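Local structure of putative phosphomannomutase (Thermus thermophilus, 1TUO) at residues A[278-292]-A[321-333]. The protein probably acts as a magnesium-dependent phosphosugar mutase of the phosphohexose mutase family, shifting a phosphate group between positions on a sugar. Residues are numbered along the deposited sequence; the frame is centred on the assembly and turned at random.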
ATOM      1  N   ARG A 278      -4.238 -13.024  12.588  1.00 22.50           N
ATOM      2  CA  ARG A 278      -5.666 -12.754  12.466  1.00 22.18           C
ATOM      3  C   ARG A 278      -6.477 -14.045  12.446  1.00 23.77           C
ATOM      4  O   ARG A 278      -7.561 -14.111  13.027  1.00 23.51           O
ATOM      5  CB  ARG A 278      -5.944 -11.917  11.209  1.00 23.61           C
ATOM      6  CG  ARG A 278      -5.529 -10.457  11.362  1.00 24.12           C
ATOM      7  CD  ARG A 278      -5.479  -9.718  10.021  1.00 27.05           C
ATOM      8  NE  ARG A 278      -6.790  -9.462   9.416  1.00 28.16           N
ATOM      9  CZ  ARG A 278      -7.672  -8.564   9.855  1.00 28.03           C
ATOM     10  NH1 ARG A 278      -7.406  -7.821  10.920  1.00 27.49           N
ATOM     11  NH2 ARG A 278      -8.819  -8.386   9.205  1.00 26.68           N
ATOM     12  N   PHE A 279      -5.951 -15.072  11.786  1.00 23.32           N
ATOM     13  CA  PHE A 279      -6.651 -16.345  11.736  1.00 24.79           C
ATOM     14  C   PHE A 279      -6.771 -16.922  13.142  1.00 25.32           C
ATOM     15  O   PHE A 279      -7.830 -17.423  13.533  1.00 25.64           O
ATOM     16  CB  PHE A 279      -5.904 -17.347  10.862  1.00 24.31           C
ATOM     17  CG  PHE A 279      -6.483 -18.729  10.915  1.00 26.31           C
ATOM     18  CD1 PHE A 279      -7.577 -19.068  10.133  1.00 26.19           C
ATOM     19  CD2 PHE A 279      -5.957 -19.679  11.782  1.00 28.03           C
ATOM     20  CE1 PHE A 279      -8.143 -20.338  10.216  1.00 27.91           C
ATOM     21  CE2 PHE A 279      -6.516 -20.949  11.872  1.00 28.56           C
ATOM     22  CZ  PHE A 279      -7.612 -21.275  11.086  1.00 28.28           C
ATOM     23  N   ARG A 280      -5.680 -16.861  13.899  1.00 25.56           N
ATOM     24  CA  ARG A 280      -5.688 -17.402  15.253  1.00 26.74           C
ATOM     25  C   ARG A 280      -6.588 -16.595  16.192  1.00 27.78           C
ATOM     26  O   ARG A 280      -7.034 -17.112  17.210  1.00 28.42           O
ATOM     27  CB  ARG A 280      -4.257 -17.498  15.805  1.00 25.06           C
ATOM     28  CG  ARG A 280      -3.409 -18.536  15.065  1.00 27.36           C
ATOM     29  CD  ARG A 280      -1.941 -18.567  15.502  1.00 25.77           C
ATOM     30  NE  ARG A 280      -1.729 -19.195  16.807  1.00 26.03           N
ATOM     31  CZ  ARG A 280      -0.529 -19.496  17.295  1.00 28.47           C
ATOM     32  NH1 ARG A 280       0.562 -19.228  16.585  1.00 28.63           N
ATOM     33  NH2 ARG A 280      -0.412 -20.062  18.490  1.00 26.25           N
ATOM     34  N   LYS A 281      -6.853 -15.337  15.847  1.00 28.26           N
ATOM     35  CA  LYS A 281      -7.735 -14.504  16.665  1.00 29.64           C
ATOM     36  C   LYS A 281      -9.188 -14.879  16.403  1.00 29.75           C
ATOM     37  O   LYS A 281     -10.092 -14.391  17.082  1.00 30.57           O
ATOM     38  CB  LYS A 281      -7.543 -13.015  16.367  1.00 29.84           C
ATOM     39  CG  LYS A 281      -6.371 -12.380  17.087  1.00 34.49           C
ATOM     40  CD  LYS A 281      -6.343 -10.868  16.888  1.00 35.97           C
ATOM     41  CE  LYS A 281      -7.556 -10.196  17.513  1.00 38.43           C
ATOM     42  NZ  LYS A 281      -7.510  -8.711  17.372  1.00 40.37           N
ATOM     43  N   GLY A 282      -9.412 -15.729  15.407  1.00 29.94           N
ATOM     44  CA  GLY A 282     -10.767 -16.151  15.102  1.00 31.90           C
ATOM     45  C   GLY A 282     -11.366 -15.650  13.801  1.00 31.92           C
ATOM     46  O   GLY A 282     -12.481 -16.038  13.453  1.00 31.15           O
ATOM     47  N   HIS A 283     -10.648 -14.792  13.082  1.00 33.74           N
ATOM     48  CA  HIS A 283     -11.155 -14.278  11.811  1.00 35.75           C
ATOM     49  C   HIS A 283     -11.295 -15.432  10.822  1.00 36.10           C
ATOM     50  O   HIS A 283     -10.387 -16.254  10.678  1.00 35.96           O
ATOM     51  CB  HIS A 283     -10.204 -13.236  11.218  1.00 37.88           C
ATOM     52  CG  HIS A 283     -10.112 -11.967  12.007  1.00 41.49           C
ATOM     53  ND1 HIS A 283      -9.635 -11.926  13.300  1.00 42.95           N
ATOM     54  CD2 HIS A 283     -10.404 -10.687  11.673  1.00 43.32           C
ATOM     55  CE1 HIS A 283      -9.634 -10.676  13.727  1.00 45.13           C
ATOM     56  NE2 HIS A 283     -10.096  -9.904  12.759  1.00 44.42           N
ATOM     57  N   ARG A 284     -12.432 -15.487  10.138  1.00 36.55           N
ATOM     58  CA  ARG A 284     -12.669 -16.540   9.164  1.00 37.00           C
ATOM     59  C   ARG A 284     -12.888 -15.963   7.777  1.00 35.33           C
ATOM     60  O   ARG A 284     -13.059 -14.755   7.614  1.00 35.04           O
ATOM     61  CB  ARG A 284     -13.876 -17.387   9.572  1.00 39.19           C
ATOM     62  CG  ARG A 284     -13.516 -18.824   9.926  1.00 41.66           C
ATOM     63  CD  ARG A 284     -12.443 -18.864  11.003  1.00 43.39           C
ATOM     64  NE  ARG A 284     -12.005 -20.223  11.312  1.00 45.62           N
ATOM     65  CZ  ARG A 284     -11.050 -20.513  12.189  1.00 46.12           C
ATOM     66  NH1 ARG A 284     -10.431 -19.540  12.846  1.00 47.20           N
ATOM     67  NH2 ARG A 284     -10.716 -21.776  12.417  1.00 49.15           N
ATOM     68  N   GLY A 285     -12.880 -16.841   6.784  1.00 33.51           N
ATOM     69  CA  GLY A 285     -13.065 -16.407   5.414  1.00 32.03           C
ATOM     70  C   GLY A 285     -11.825 -16.751   4.615  1.00 30.62           C
ATOM     71  O   GLY A 285     -11.087 -17.667   4.967  1.00 31.65           O
ATOM     72  N   ARG A 286     -11.584 -16.011   3.545  1.00 28.44           N
ATOM     73  CA  ARG A 286     -10.426 -16.277   2.707  1.00 27.09           C
ATOM     74  C   ARG A 286      -9.424 -15.132   2.711  1.00 25.33           C
ATOM     75  O   ARG A 286      -9.741 -14.005   3.090  1.00 21.97           O
ATOM     76  CB  ARG A 286     -10.891 -16.546   1.277  1.00 29.07           C
ATOM     77  CG  ARG A 286     -11.833 -15.474   0.778  1.00 30.10           C
ATOM     78  CD  ARG A 286     -12.444 -15.785  -0.581  1.00 30.27           C
ATOM     79  NE  ARG A 286     -13.379 -14.726  -0.950  1.00 29.31           N
ATOM     80  CZ  ARG A 286     -13.370 -14.076  -2.110  1.00 29.56           C
ATOM     81  NH1 ARG A 286     -12.471 -14.371  -3.045  1.00 28.81           N
ATOM     82  NH2 ARG A 286     -14.254 -13.116  -2.327  1.00 28.91           N
ATOM     83  N   ALA A 287      -8.201 -15.447   2.308  1.00 23.24           N
ATOM     84  CA  ALA A 287      -7.143 -14.457   2.207  1.00 22.87           C
ATOM     85  C   ALA A 287      -7.011 -14.219   0.708  1.00 22.51           C
ATOM     86  O   ALA A 287      -7.128 -15.159  -0.080  1.00 22.83           O
ATOM     87  CB  ALA A 287      -5.838 -15.018   2.772  1.00 23.39           C
ATOM     88  N   VAL A 288      -6.780 -12.971   0.309  1.00 21.21           N
ATOM     89  CA  VAL A 288      -6.637 -12.649  -1.105  1.00 21.13           C
ATOM     90  C   VAL A 288      -5.216 -12.142  -1.335  1.00 21.67           C
ATOM     91  O   VAL A 288      -4.711 -11.339  -0.559  1.00 22.25           O
ATOM     92  CB  VAL A 288      -7.651 -11.565  -1.535  1.00 20.21           C
ATOM     93  CG1 VAL A 288      -7.635 -11.406  -3.054  1.00 21.38           C
ATOM     94  CG2 VAL A 288      -9.046 -11.934  -1.033  1.00 22.22           C
ATOM     95  N   LYS A 289      -4.572 -12.631  -2.391  1.00 21.79           N
ATOM     96  CA  LYS A 289      -3.196 -12.233  -2.698  1.00 20.98           C
ATOM     97  C   LYS A 289      -2.988 -12.097  -4.196  1.00 22.41           C
ATOM     98  O   LYS A 289      -3.624 -12.800  -4.979  1.00 21.39           O
ATOM     99  CB  LYS A 289      -2.212 -13.282  -2.160  1.00 21.36           C
ATOM    100  CG  LYS A 289      -2.491 -14.701  -2.670  1.00 22.30           C
ATOM    101  CD  LYS A 289      -1.322 -15.668  -2.436  1.00 25.04           C
ATOM    102  CE  LYS A 289      -0.496 -15.858  -3.709  1.00 25.42           C
ATOM    103  NZ  LYS A 289       0.523 -16.954  -3.604  1.00 27.72           N
ATOM    104  N   ASN A 290      -2.107 -11.192  -4.615  1.00 21.66           N
ATOM    105  CA  ASN A 290      -1.866 -11.093  -6.044  1.00 21.63           C
ATOM    106  C   ASN A 290      -0.879 -12.187  -6.451  1.00 21.22           C
ATOM    107  O   ASN A 290      -0.314 -12.885  -5.601  1.00 21.75           O
ATOM    108  CB  ASN A 290      -1.384  -9.688  -6.468  1.00 22.50           C
ATOM    109  CG  ASN A 290       0.072  -9.401  -6.118  1.00 24.79           C
ATOM    110  OD1 ASN A 290       0.904 -10.303  -5.997  1.00 23.77           O
ATOM    111  ND2 ASN A 290       0.390  -8.114  -5.997  1.00 23.19           N
ATOM    112  N   PHE A 291      -0.689 -12.330  -7.756  1.00 21.31           N
ATOM    113  CA  PHE A 291       0.162 -13.356  -8.353  1.00 21.75           C
ATOM    114  C   PHE A 291       1.629 -13.436  -7.916  1.00 21.58           C
ATOM    115  O   PHE A 291       2.253 -14.486  -8.056  1.00 22.87           O
ATOM    116  CB  PHE A 291       0.077 -13.203  -9.877  1.00 22.49           C
ATOM    117  CG  PHE A 291       0.410 -14.449 -10.648  1.00 24.02           C
ATOM    118  CD1 PHE A 291      -0.106 -15.684 -10.267  1.00 23.85           C
ATOM    119  CD2 PHE A 291       1.183 -14.373 -11.807  1.00 24.49           C
ATOM    120  CE1 PHE A 291       0.138 -16.829 -11.028  1.00 24.15           C
ATOM    121  CE2 PHE A 291       1.431 -15.507 -12.574  1.00 25.11           C
ATOM    122  CZ  PHE A 291       0.908 -16.738 -12.186  1.00 25.25           C
ATOM    123  N   ALA A 292       2.181 -12.348  -7.392  1.00 21.26           N
ATOM    124  CA  ALA A 292       3.587 -12.347  -6.992  1.00 22.06           C
ATOM    125  C   ALA A 292       3.818 -12.570  -5.500  1.00 22.71           C
ATOM    126  O   ALA A 292       4.954 -12.504  -5.020  1.00 23.08           O
ATOM    127  CB  ALA A 292       4.250 -11.043  -7.437  1.00 23.68           C
ATOM    128  N   GLU A 321     -12.921  -8.468  -4.497  1.00 20.74           N
ATOM    129  CA  GLU A 321     -13.168  -9.614  -3.629  1.00 22.17           C
ATOM    130  C   GLU A 321     -13.561  -9.212  -2.210  1.00 22.49           C
ATOM    131  O   GLU A 321     -14.403  -9.858  -1.591  1.00 22.05           O
ATOM    132  CB  GLU A 321     -11.947 -10.541  -3.621  1.00 22.45           C
ATOM    133  CG  GLU A 321     -11.686 -11.168  -4.989  1.00 24.44           C
ATOM    134  CD  GLU A 321     -12.963 -11.722  -5.623  1.00 25.33           C
ATOM    135  OE1 GLU A 321     -13.377 -11.219  -6.690  1.00 24.48           O
ATOM    136  OE2 GLU A 321     -13.558 -12.656  -5.041  1.00 23.52           O
ATOM    137  N   PHE A 322     -12.956  -8.146  -1.694  1.00 22.70           N
ATOM    138  CA  PHE A 322     -13.287  -7.669  -0.353  1.00 23.62           C
ATOM    139  C   PHE A 322     -14.774  -7.324  -0.273  1.00 25.50           C
ATOM    140  O   PHE A 322     -15.459  -7.673   0.692  1.00 24.21           O
ATOM    141  CB  PHE A 322     -12.483  -6.410  -0.028  1.00 23.15           C
ATOM    142  CG  PHE A 322     -11.155  -6.673   0.628  1.00 24.97           C
ATOM    143  CD1 PHE A 322     -10.475  -7.868   0.423  1.00 24.38           C
ATOM    144  CD2 PHE A 322     -10.560  -5.686   1.415  1.00 25.92           C
ATOM    145  CE1 PHE A 322      -9.221  -8.082   0.990  1.00 24.99           C
ATOM    146  CE2 PHE A 322      -9.303  -5.887   1.987  1.00 26.27           C
ATOM    147  CZ  PHE A 322      -8.631  -7.089   1.772  1.00 26.56           C
ATOM    148  N   LEU A 323     -15.263  -6.632  -1.296  1.00 26.61           N
ATOM    149  CA  LEU A 323     -16.659  -6.217  -1.332  1.00 29.75           C
ATOM    150  C   LEU A 323     -17.621  -7.407  -1.328  1.00 31.15           C
ATOM    151  O   LEU A 323     -18.816  -7.241  -1.080  1.00 30.46           O
ATOM    152  CB  LEU A 323     -16.898  -5.304  -2.541  1.00 29.74           C
ATOM    153  CG  LEU A 323     -16.080  -4.000  -2.504  1.00 31.78           C
ATOM    154  CD1 LEU A 323     -16.345  -3.173  -3.753  1.00 31.81           C
ATOM    155  CD2 LEU A 323     -16.439  -3.200  -1.257  1.00 32.46           C
ATOM    156  N   LYS A 324     -17.094  -8.604  -1.585  1.00 32.86           N
ATOM    157  CA  LYS A 324     -17.908  -9.820  -1.572  1.00 34.68           C
ATOM    158  C   LYS A 324     -18.285 -10.093  -0.113  1.00 35.12           C
ATOM    159  O   LYS A 324     -19.311 -10.712   0.172  1.00 35.47           O
ATOM    160  CB  LYS A 324     -17.116 -11.004  -2.154  1.00 36.30           C
ATOM    161  CG  LYS A 324     -17.954 -12.251  -2.448  1.00 39.83           C
ATOM    162  CD  LYS A 324     -17.135 -13.375  -3.114  1.00 40.16           C
ATOM    163  CE  LYS A 324     -16.568 -12.955  -4.475  1.00 40.86           C
ATOM    164  NZ  LYS A 324     -15.805 -14.049  -5.176  1.00 36.39           N
ATOM    165  N   GLY A 325     -17.437  -9.633   0.803  1.00 34.54           N
ATOM    166  CA  GLY A 325     -17.697  -9.784   2.227  1.00 34.46           C
ATOM    167  C   GLY A 325     -17.310 -11.082   2.914  1.00 34.52           C
ATOM    168  O   GLY A 325     -17.758 -11.343   4.035  1.00 34.90           O
ATOM    169  N   ASP A 326     -16.471 -11.887   2.272  1.00 33.47           N
ATOM    170  CA  ASP A 326     -16.062 -13.160   2.855  1.00 32.39           C
ATOM    171  C   ASP A 326     -14.540 -13.280   2.977  1.00 29.87           C
ATOM    172  O   ASP A 326     -14.001 -14.385   2.957  1.00 30.51           O
ATOM    173  CB  ASP A 326     -16.612 -14.309   2.002  1.00 36.63           C
ATOM    174  CG  ASP A 326     -16.474 -15.663   2.676  1.00 41.34           C
ATOM    175  OD1 ASP A 326     -16.797 -16.685   2.028  1.00 44.78           O
ATOM    176  OD2 ASP A 326     -16.050 -15.713   3.851  1.00 44.64           O
ATOM    177  N   CYS A 327     -13.855 -12.146   3.115  1.00 27.34           N
ATOM    178  CA  CYS A 327     -12.394 -12.135   3.235  1.00 24.51           C
ATOM    179  C   CYS A 327     -11.955 -11.612   4.607  1.00 23.97           C
ATOM    180  O   CYS A 327     -12.722 -10.921   5.282  1.00 23.95           O
ATOM    181  CB  CYS A 327     -11.782 -11.231   2.158  1.00 23.86           C
ATOM    182  SG  CYS A 327     -12.273 -11.557   0.450  1.00 24.42           S
ATOM    183  N   PHE A 328     -10.731 -11.938   5.026  1.00 22.30           N
ATOM    184  CA  PHE A 328     -10.235 -11.423   6.304  1.00 22.42           C
ATOM    185  C   PHE A 328      -8.899 -10.697   6.155  1.00 22.21           C
ATOM    186  O   PHE A 328      -8.406 -10.083   7.095  1.00 22.35           O
ATOM    187  CB  PHE A 328     -10.147 -12.524   7.382  1.00 22.67           C
ATOM    188  CG  PHE A 328      -9.020 -13.506   7.195  1.00 23.21           C
ATOM    189  CD1 PHE A 328      -9.152 -14.589   6.334  1.00 23.80           C
ATOM    190  CD2 PHE A 328      -7.837 -13.367   7.918  1.00 24.37           C
ATOM    191  CE1 PHE A 328      -8.119 -15.528   6.196  1.00 23.03           C
ATOM    192  CE2 PHE A 328      -6.805 -14.289   7.790  1.00 22.64           C
ATOM    193  CZ  PHE A 328      -6.943 -15.373   6.930  1.00 23.10           C
ATOM    194  N   ILE A 329      -8.324 -10.755   4.959  1.00 20.92           N
ATOM    195  CA  ILE A 329      -7.067 -10.058   4.699  1.00 19.86           C
ATOM    196  C   ILE A 329      -6.763 -10.099   3.206  1.00 19.87           C
ATOM    197  O   ILE A 329      -7.173 -11.023   2.508  1.00 20.35           O
ATOM    198  CB  ILE A 329      -5.895 -10.693   5.494  1.00 19.00           C
ATOM    199  CG1 ILE A 329      -4.713  -9.719   5.544  1.00 18.75           C
ATOM    200  CG2 ILE A 329      -5.470 -12.007   4.850  1.00 18.72           C
ATOM    201  CD1 ILE A 329      -3.591 -10.173   6.483  1.00 18.81           C
ATOM    202  N   GLY A 330      -6.065  -9.081   2.712  1.00 19.38           N
ATOM    203  CA  GLY A 330      -5.714  -9.042   1.300  1.00 20.40           C
ATOM    204  C   GLY A 330      -4.349  -8.400   1.170  1.00 20.05           C
ATOM    205  O   GLY A 330      -4.087  -7.380   1.798  1.00 20.33           O
ATOM    206  N   GLY A 331      -3.467  -8.971   0.360  1.00 19.95           N
ATOM    207  CA  GLY A 331      -2.155  -8.360   0.269  1.00 20.55           C
ATOM    208  C   GLY A 331      -1.433  -8.480  -1.049  1.00 22.39           C
ATOM    209  O   GLY A 331      -1.760  -9.312  -1.898  1.00 20.19           O
ATOM    210  N   GLU A 332      -0.433  -7.620  -1.203  1.00 22.38           N
ATOM    211  CA  GLU A 332       0.395  -7.589  -2.396  1.00 24.69           C
ATOM    212  C   GLU A 332       1.851  -7.820  -2.005  1.00 25.43           C
ATOM    213  O   GLU A 332       2.216  -7.719  -0.835  1.00 27.12           O
ATOM    214  CB  GLU A 332       0.262  -6.237  -3.083  1.00 24.48           C
ATOM    215  CG  GLU A 332      -1.133  -5.922  -3.566  1.00 27.97           C
ATOM    216  CD  GLU A 332      -1.215  -4.544  -4.171  1.00 30.35           C
ATOM    217  OE1 GLU A 332      -2.047  -4.338  -5.075  1.00 32.09           O
ATOM    218  OE2 GLU A 332      -0.445  -3.665  -3.730  1.00 32.52           O
ATOM    219  N   GLU A 333       2.679  -8.121  -2.994  1.00 26.21           N
ATOM    220  CA  GLU A 333       4.093  -8.368  -2.755  1.00 28.04           C
ATOM    221  C   GLU A 333       4.866  -7.073  -2.509  1.00 27.71           C
ATOM    222  O   GLU A 333       6.061  -7.105  -2.221  1.00 27.34           O
ATOM    223  CB  GLU A 333       4.687  -9.112  -3.953  1.00 30.18           C
ATOM    224  CG  GLU A 333       3.987  -8.796  -5.259  1.00 35.25           C
ATOM    225  CD  GLU A 333       3.986  -7.315  -5.580  1.00 36.17           C
ATOM    226  OE1 GLU A 333       2.922  -6.793  -5.979  1.00 34.74           O
ATOM    227  OE2 GLU A 333       5.052  -6.678  -5.437  1.00 40.40           O
TER
HETATM  228  O   HOH W   1      -2.233  -6.599  -6.586  1.00 28.51           O
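Arg-286 reaches over Cys-327 to Glu-321 with an extended chain, and SG of Cys-327 lies 3.4 Å above one face of its guanidinium, toward the rim. NH1 and NH2 both converge end-on on the single oxygen OE2 of Glu-321, NH2 to OE2 at 2.8 Å, nearly in the guanidinium plane; the carboxylate is turned 72° from that plane and receives the arginine on its anti side. NH1 also bonds Thr-309 OG1. Lys-324 NZ takes the syn lone pair of the same OE2, which probably helps hold the two cations close. With an alanine here instead of Arg-286, Glu-321 OE2 would probably lose both arginine N-H bonds while keeping that of Lys-324, and Cys-327 SG the guanidinium face packed on it. On the same face of the sheet, Val-288 CG2 packs 3.6 Å from Cys-327 SG.

Where the strand 327-331 is interrupted, Phe-328 swings its ring across to residues 278-287, CG lying between backbone N and carbonyl carbon (chi1 73°). CB of Arg-278 meets the ring's edge, while CB of Ala-287 stands 4.1 Å from CE1. The carbonyl of Phe-328 is gripped side-on by Arg-278: NE (2.9 Å) and NH2 (2.7 Å) both donate to O, in the guanidinium plane, and NH2 also salt-bridges Glu-341.

At the far end, Asn-290 ND2 donates to OE1 of Glu-333 at 2.9 Å, amide and carboxylate nearly coplanar, while OD1 closes an Asx turn onto Ala-292 N. A water links ND2 to Glu-332, whose other oxygen pairs with Arg-346.

Strands 286-290 and 327-331 run parallel at the centre of the domain III sheet, flanked by 308-311 and 337-339; helix 267-280 packs against Ile-329 and helix 315-322 against Val-288, an alpha/beta/alpha sandwich.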